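Side-chain contacts in methyltransferase domain-containing protein (Serratia marcescens, PDB 7CLU), which is an S-adenosyl-L-methionine-dependent O-methyltransferase of the prodigiosin synthetic pathway and forms a dimer: residues G243-L246 with H247-A250; P251-Q254 with L255-R259; A289-S292 with L293-L296. All coordinates share one frame; numbering follows the deposited sequence.

Contact 1: G243-L246 with H247-A250; sequences GWML and HDYA
His-247 lies against Trp-244 in an offset stack: the imidazole and the five-membered ring of the indole are almost parallel, their planes at 6° and their centroids 3.9 Å apart. The overlap is partial, with Trp-244 NE1 over the rim of the imidazole, 3.2 Å from His-247 CE1. The first torsion of His-247 (chi1 71°) sets CG between its backbone N and carbonyl carbon, which folds the ring back over the preceding residues. NE2 thereby reaches Trp-244 O in a weak, bent hydrogen bond, while ND1 is held by Glu-304. A histidine suits this place: its flat ring can stack on the indole while the bond from ND1 to Glu-304 fixes the ring's rotation; it is the predicted proton acceptor of the active site. Asp-248 follows, its backbone N bonded to Met-245 O at 3.0 Å. Its CB packs on the same oxygen. Next, Tyr-249 N closes a second turn on Leu-246 O, also at 3.0 Å. The phenol ring meets the chain of Met-245 with its edge: Met-245 CG lies in the ring plane, 3.6 Å from Tyr-249 CE2. Met-245 can get there because CG is anti to its backbone N (chi1 -180°). This turn connects strand 239-243 to helix 251-264. Glu-275, on strand 270-275, accepts bonds from the backbone N of Leu-246 and of His-247, helix 286-298 touches both stacked rings through Leu-291, and Tyr-310 of helix 307-316 packs on Leu-246 and His-247.

Contact 2: P251-Q254 with L255-R259; sequences PETQ and LTILR
Thr-253 and Ile-257, one helical turn apart, meet through Thr-253 CG2 and Ile-257 CD1 at 4.0 Å, and the backbone joins the same two residues. Ile-257 N gives Thr-253 O a nearly straight bond of 2.9 Å, with an angle of 174° at the hydrogen. Leu-255 N to Pro-251 O and Leu-258 N to Gln-254 O complete similar i to i+4 links. Thr-256 N reaches Glu-252 O at a longer 3.2 Å, and that oxygen has a second donor in a water 2.8 Å away. The same water lies 3.3 Å from Thr-256 OG1, a long hydrogen bond; with OG1 beside its own backbone N (chi1 -66°) the hydroxyl faces the Glu-252 carbonyl, and the water bridges the two. Gln-254 sends its amide the other way: NE2 bonds Tyr-249 O, and OE1 takes a weak bond from Arg-313, which suits a buried residue with both a donor and an acceptor to satisfy. Proline fits the first turn, where its missing N-H costs no helical bond. Glu-252 makes a long, weak ion pair with Arg-52 of the second subunit. The i to i+4 bonds are those of an ordinary alpha-helix; this one is the connection of the beta-alpha-beta unit 239-243, 251-264, 270-275 in the Rossmann-like methyltransferase fold.

Contact 3: A289-S292 with L293-L296; sequences ALLS and LNML
Leu-291 and Asn-294 slant across one another, a leucine methyl coming up to both the base and the amide of the asparagine: Leu-291 CD1 is 4.2 Å from Asn-294 CB and equally far from Asn-294 ND2. Both chains leave the helix with CG anti to the backbone N, and the asparagine OD1 accepts a bond from Trp-107 NE1. Met-295 lies one turn beyond Leu-291 and behaves differently. All three of its torsions turn the same way (-53°, -40° and -72°); the bends keep Met-295 CG against Leu-291 O, 3.1 Å away, with SD 4.5 Å from Leu-291 CG, then carry the thioether off the helix toward Asp-248. An unbranched chain can make these bends close to the backbone. Elsewhere on the helix Leu-290 and Leu-293 come together by their methyl ends, CD2 to CD1 at 4.3 Å, a loose contact between two branched side chains. Leu-293 goes on to Leu-110 and Trp-107. Underneath, Asn-294 N, Met-295 N and Leu-296 N bond the carbonyls of Leu-290, Leu-291 and Ser-292. Ser-292, small enough for a close interface, bonds Glu-304 N and Gln-56 NE2 of the second subunit through its OG. Between turns, then, backbone hydrogen bonds do the polar work and the side chains add only van der Waals contact; Ser-292 OG and Asn-294 OD1, on buried residues, find their partners beyond the segments, one of them in the other subunit of the dimer.

Contact 1 is the middle piece. Contact 2 follows it directly along the chain, their centres about 10 Å apart, and Tyr-249 CD2 packs on Ile-257 CD1 at 3.7 Å. Contact 3 approaches from helix 286-298, its centre about 12 Å from that of contact 1. There Leu-291 CD2 lies 3.7 Å from CE1 of His-247, the predicted proton acceptor, and Met-295 CE packs near Asp-248 OD1. Contacts 2 and 3 do not touch, their nearest atoms being about 9 Å apart, yet both reach the second subunit. The side chain of Trp-244 is about 4 Å from that of Arg-331, and those of Met-245 and Ile-257 about 4 Å from that of Val-227; Arg-331 and Val-227 bind S-adenosyl-L-homocysteine, which is not bound to this chain.

Contact 1: G243-L246 with H247-A250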
loop_
_atom_site.group_PDB
_atom_site.type_symbol
_atom_site.label_atom_id
_atom_site.label_comp_id
_atom_site.label_asym_id
_atom_site.label_seq_id
_atom_site.Cartn_x
_atom_site.Cartn_y
_atom_site.Cartn_z
ATOM N N GLY A 243 23.755 -14.135 5.851
ATOM C CA GLY A 243 23.175 -12.822 5.641
ATOM C C GLY A 243 21.661 -12.782 5.532
ATOM O O GLY A 243 21.115 -13.147 4.494
ATOM N N TRP A 244 20.983 -12.376 6.611
ATOM C CA TRP A 244 19.557 -12.033 6.592
ATOM C C TRP A 244 18.682 -13.188 6.105
ATOM O O TRP A 244 17.760 -12.998 5.308
ATOM C CB TRP A 244 19.326 -10.770 5.755
ATOM C CG TRP A 244 18.172 -9.952 6.216
ATOM C CD1 TRP A 244 17.496 -10.070 7.399
ATOM C CD2 TRP A 244 17.529 -8.907 5.488
ATOM N NE1 TRP A 244 16.486 -9.143 7.458
ATOM C CE2 TRP A 244 16.485 -8.416 6.297
ATOM C CE3 TRP A 244 17.746 -8.326 4.233
ATOM C CZ2 TRP A 244 15.643 -7.382 5.880
ATOM C CZ3 TRP A 244 16.915 -7.281 3.828
ATOM C CH2 TRP A 244 15.883 -6.822 4.651
ATOM N N MET A 245 18.954 -14.396 6.611
ATOM C CA MET A 245 18.221 -15.595 6.217
ATOM C C MET A 245 17.352 -16.179 7.321
ATOM O O MET A 245 16.359 -16.843 7.022
ATOM C CB MET A 245 19.195 -16.683 5.726
ATOM C CG MET A 245 18.510 -18.006 5.278
ATOM S SD MET A 245 19.621 -19.312 4.687
ATOM C CE MET A 245 20.463 -18.405 3.394
ATOM N N LEU A 246 17.698 -15.955 8.587
ATOM C CA LEU A 246 17.002 -16.644 9.663
ATOM C C LEU A 246 15.522 -16.290 9.665
ATOM O O LEU A 246 14.664 -17.170 9.822
ATOM C CB LEU A 246 17.637 -16.296 11.008
ATOM C CG LEU A 246 19.103 -16.729 11.180
ATOM C CD1 LEU A 246 19.695 -16.234 12.497
ATOM C CD2 LEU A 246 19.229 -18.250 11.082
ATOM N N HIS A 247 15.203 -15.009 9.475
ATOM C CA HIS A 247 13.812 -14.576 9.535
ATOM C C HIS A 247 12.961 -15.130 8.402
ATOM O O HIS A 247 11.750 -14.901 8.405
ATOM C CB HIS A 247 13.741 -13.050 9.543
ATOM C CG HIS A 247 14.095 -12.419 8.234
ATOM N ND1 HIS A 247 13.468 -11.288 7.758
ATOM C CD2 HIS A 247 15.026 -12.752 7.309
ATOM C CE1 HIS A 247 13.987 -10.959 6.588
ATOM N NE2 HIS A 247 14.932 -11.835 6.292
ATOM N N ASP A 248 13.548 -15.830 7.437
ATOM C CA ASP A 248 12.759 -16.485 6.406
ATOM C C ASP A 248 12.109 -17.769 6.903
ATOM O O ASP A 248 11.227 -18.295 6.219
ATOM C CB ASP A 248 13.640 -16.798 5.185
ATOM C CG ASP A 248 14.247 -15.551 4.571
ATOM O OD1 ASP A 248 13.651 -14.468 4.707
ATOM O OD2 ASP A 248 15.322 -15.655 3.953
ATOM N N TYR A 249 12.510 -18.265 8.077
ATOM C CA TYR A 249 12.115 -19.579 8.564
ATOM C C TYR A 249 11.515 -19.491 9.961
ATOM O O TYR A 249 11.776 -18.558 10.727
ATOM C CB TYR A 249 13.314 -20.538 8.580
ATOM C CG TYR A 249 13.913 -20.694 7.208
ATOM C CD1 TYR A 249 13.306 -21.507 6.253
ATOM C CD2 TYR A 249 15.049 -19.984 6.842
ATOM C CE1 TYR A 249 13.836 -21.629 4.982
ATOM C CE2 TYR A 249 15.582 -20.097 5.577
ATOM C CZ TYR A 249 14.969 -20.916 4.650
ATOM O OH TYR A 249 15.501 -21.028 3.388
ATOM N N ALA A 250 10.701 -20.490 10.286
ATOM C CA ALA A 250 10.196 -20.612 11.638
ATOM C C ALA A 250 11.362 -20.780 12.613
ATOM O O ALA A 250 12.426 -21.294 12.244
ATOM C CB ALA A 250 9.240 -21.802 11.757
#

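Contact 2: P251-Q254 with L255-R259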
loop_
_atom_site.group_PDB
_atom_site.type_symbol
_atom_site.label_atom_id
_atom_site.label_comp_id
_atom_site.label_asym_id
_atom_site.label_seq_id
_atom_site.Cartn_x
_atom_site.Cartn_y
_atom_site.Cartn_z
ATOM N N PRO A 251 11.185 -20.345 13.859
ATOM C CA PRO A 251 12.247 -20.513 14.870
ATOM C C PRO A 251 12.805 -21.923 14.974
ATOM O O PRO A 251 14.027 -22.087 15.120
ATOM C CB PRO A 251 11.539 -20.089 16.163
ATOM C CG PRO A 251 10.552 -19.060 15.701
ATOM C CD PRO A 251 10.056 -19.546 14.365
ATOM N N GLU A 252 11.940 -22.947 14.914
ATOM C CA GLU A 252 12.416 -24.324 14.993
ATOM C C GLU A 252 13.341 -24.652 13.828
ATOM O O GLU A 252 14.354 -25.338 14.003
ATOM C CB GLU A 252 11.222 -25.292 15.037
ATOM C CG GLU A 252 10.043 -24.816 15.902
ATOM C CD GLU A 252 9.196 -23.715 15.236
ATOM O OE1 GLU A 252 8.704 -23.937 14.115
ATOM O OE2 GLU A 252 9.025 -22.628 15.832
ATOM N N THR A 253 13.020 -24.158 12.630
ATOM C CA THR A 253 13.930 -24.320 11.501
ATOM C C THR A 253 15.183 -23.473 11.680
ATOM O O THR A 253 16.290 -23.886 11.299
ATOM C CB THR A 253 13.208 -23.946 10.208
ATOM O OG1 THR A 253 12.048 -24.781 10.068
ATOM C CG2 THR A 253 14.132 -24.099 8.987
ATOM N N GLN A 254 15.031 -22.274 12.242
ATOM C CA GLN A 254 16.210 -21.469 12.539
ATOM C C GLN A 254 17.172 -22.243 13.429
ATOM O O GLN A 254 18.390 -22.232 13.208
ATOM C CB GLN A 254 15.803 -20.158 13.207
ATOM C CG GLN A 254 14.922 -19.258 12.360
ATOM C CD GLN A 254 14.706 -17.920 13.026
ATOM O OE1 GLN A 254 15.525 -17.483 13.848
ATOM N NE2 GLN A 254 13.602 -17.246 12.676
ATOM N N LEU A 255 16.630 -22.946 14.422
ATOM C CA LEU A 255 17.458 -23.757 15.307
ATOM C C LEU A 255 18.203 -24.836 14.527
ATOM O O LEU A 255 19.386 -25.094 14.782
ATOM C CB LEU A 255 16.578 -24.378 16.389
ATOM C CG LEU A 255 17.018 -24.371 17.842
ATOM C CD1 LEU A 255 17.241 -22.933 18.314
ATOM C CD2 LEU A 255 15.965 -25.067 18.691
ATOM N N THR A 256 17.525 -25.472 13.566
ATOM C CA THR A 256 18.164 -26.519 12.774
ATOM C C THR A 256 19.317 -25.956 11.950
ATOM O O THR A 256 20.419 -26.521 11.927
ATOM C CB THR A 256 17.136 -27.189 11.861
ATOM O OG1 THR A 256 16.167 -27.887 12.656
ATOM C CG2 THR A 256 17.823 -28.145 10.920
ATOM N N ILE A 257 19.071 -24.836 11.261
ATOM C CA ILE A 257 20.120 -24.161 10.498
ATOM C C ILE A 257 21.308 -23.833 11.395
ATOM O O ILE A 257 22.467 -24.080 11.039
ATOM C CB ILE A 257 19.556 -22.887 9.844
ATOM C CG1 ILE A 257 18.603 -23.235 8.696
ATOM C CG2 ILE A 257 20.679 -22.013 9.380
ATOM C CD1 ILE A 257 17.565 -22.165 8.419
ATOM N N LEU A 258 21.034 -23.254 12.569
ATOM C CA LEU A 258 22.103 -22.795 13.444
ATOM C C LEU A 258 22.876 -23.972 14.026
ATOM O O LEU A 258 24.108 -23.918 14.149
ATOM C CB LEU A 258 21.533 -21.937 14.566
ATOM C CG LEU A 258 20.990 -20.528 14.262
ATOM C CD1 LEU A 258 20.253 -20.023 15.485
ATOM C CD2 LEU A 258 22.129 -19.577 13.885
ATOM N N ARG A 259 22.165 -25.035 14.403
ATOM C CA ARG A 259 22.834 -26.250 14.849
ATOM C C ARG A 259 23.637 -26.869 13.712
ATOM O O ARG A 259 24.741 -27.380 13.927
ATOM C CB ARG A 259 21.801 -27.239 15.400
ATOM C CG ARG A 259 21.259 -26.868 16.779
ATOM C CD ARG A 259 20.669 -28.083 17.508
ATOM N NE ARG A 259 19.414 -28.510 16.906
ATOM C CZ ARG A 259 18.217 -28.273 17.436
ATOM N NH1 ARG A 259 18.129 -27.621 18.589
ATOM N NH2 ARG A 259 17.110 -28.696 16.820
HETATM O O HOH W 1 14.740 -27.664 15.568
#

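Contact 3: A289-S292 with L293-L296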
loop_
_atom_site.group_PDB
_atom_site.type_symbol
_atom_site.label_atom_id
_atom_site.label_comp_id
_atom_site.label_asym_id
_atom_site.label_seq_id
_atom_site.Cartn_x
_atom_site.Cartn_y
_atom_site.Cartn_z
ATOM N N ALA A 289 8.403 -4.581 11.657
ATOM C CA ALA A 289 7.138 -5.122 12.128
ATOM C C ALA A 289 6.256 -5.548 10.955
ATOM O O ALA A 289 5.628 -6.616 10.990
ATOM C CB ALA A 289 6.433 -4.085 13.002
ATOM N N LEU A 290 6.213 -4.735 9.897
ATOM C CA LEU A 290 5.402 -5.089 8.736
ATOM C C LEU A 290 6.069 -6.180 7.912
ATOM O O LEU A 290 5.380 -7.010 7.298
ATOM C CB LEU A 290 5.143 -3.850 7.879
ATOM C CG LEU A 290 4.283 -2.811 8.600
ATOM C CD1 LEU A 290 4.321 -1.473 7.889
ATOM C CD2 LEU A 290 2.866 -3.321 8.666
ATOM N N LEU A 291 7.406 -6.203 7.907
ATOM C CA LEU A 291 8.109 -7.278 7.227
ATOM C C LEU A 291 7.749 -8.627 7.838
ATOM O O LEU A 291 7.656 -9.632 7.125
ATOM C CB LEU A 291 9.618 -7.052 7.283
ATOM C CG LEU A 291 10.338 -7.984 6.306
ATOM C CD1 LEU A 291 9.830 -7.703 4.889
ATOM C CD2 LEU A 291 11.873 -7.886 6.406
ATOM N N SER A 292 7.533 -8.659 9.157
ATOM C CA SER A 292 7.083 -9.878 9.822
ATOM C C SER A 292 5.764 -10.365 9.240
ATOM O O SER A 292 5.598 -11.562 8.957
ATOM C CB SER A 292 6.950 -9.624 11.323
ATOM O OG SER A 292 7.017 -10.828 12.058
ATOM N N LEU A 293 4.804 -9.445 9.057
ATOM C CA LEU A 293 3.533 -9.809 8.442
ATOM C C LEU A 293 3.729 -10.285 7.005
ATOM O O LEU A 293 3.024 -11.189 6.541
ATOM C CB LEU A 293 2.577 -8.615 8.484
ATOM C CG LEU A 293 1.930 -8.263 9.825
ATOM C CD1 LEU A 293 0.988 -7.041 9.694
ATOM C CD2 LEU A 293 1.154 -9.473 10.367
ATOM N N ASN A 294 4.675 -9.674 6.278
ATOM C CA ASN A 294 4.992 -10.145 4.934
ATOM C C ASN A 294 5.515 -11.578 4.971
ATOM O O ASN A 294 5.194 -12.383 4.092
ATOM C CB ASN A 294 6.003 -9.214 4.262
ATOM C CG ASN A 294 6.204 -9.533 2.784
ATOM O OD1 ASN A 294 5.315 -9.312 1.978
ATOM N ND2 ASN A 294 7.387 -10.035 2.425
ATOM N N MET A 295 6.305 -11.917 5.988
ATOM C CA MET A 295 6.754 -13.298 6.125
ATOM C C MET A 295 5.581 -14.226 6.415
ATOM O O MET A 295 5.547 -15.363 5.929
ATOM C CB MET A 295 7.797 -13.405 7.233
ATOM C CG MET A 295 8.939 -12.457 7.096
ATOM S SD MET A 295 9.468 -12.291 5.384
ATOM C CE MET A 295 10.237 -13.851 5.188
ATOM N N LEU A 296 4.615 -13.748 7.207
ATOM C CA LEU A 296 3.450 -14.547 7.551
ATOM C C LEU A 296 2.657 -14.932 6.307
ATOM O O LEU A 296 2.291 -16.102 6.131
ATOM C CB LEU A 296 2.566 -13.773 8.534
ATOM C CG LEU A 296 1.152 -14.291 8.764
ATOM C CD1 LEU A 296 1.223 -15.662 9.448
ATOM C CD2 LEU A 296 0.354 -13.301 9.617
#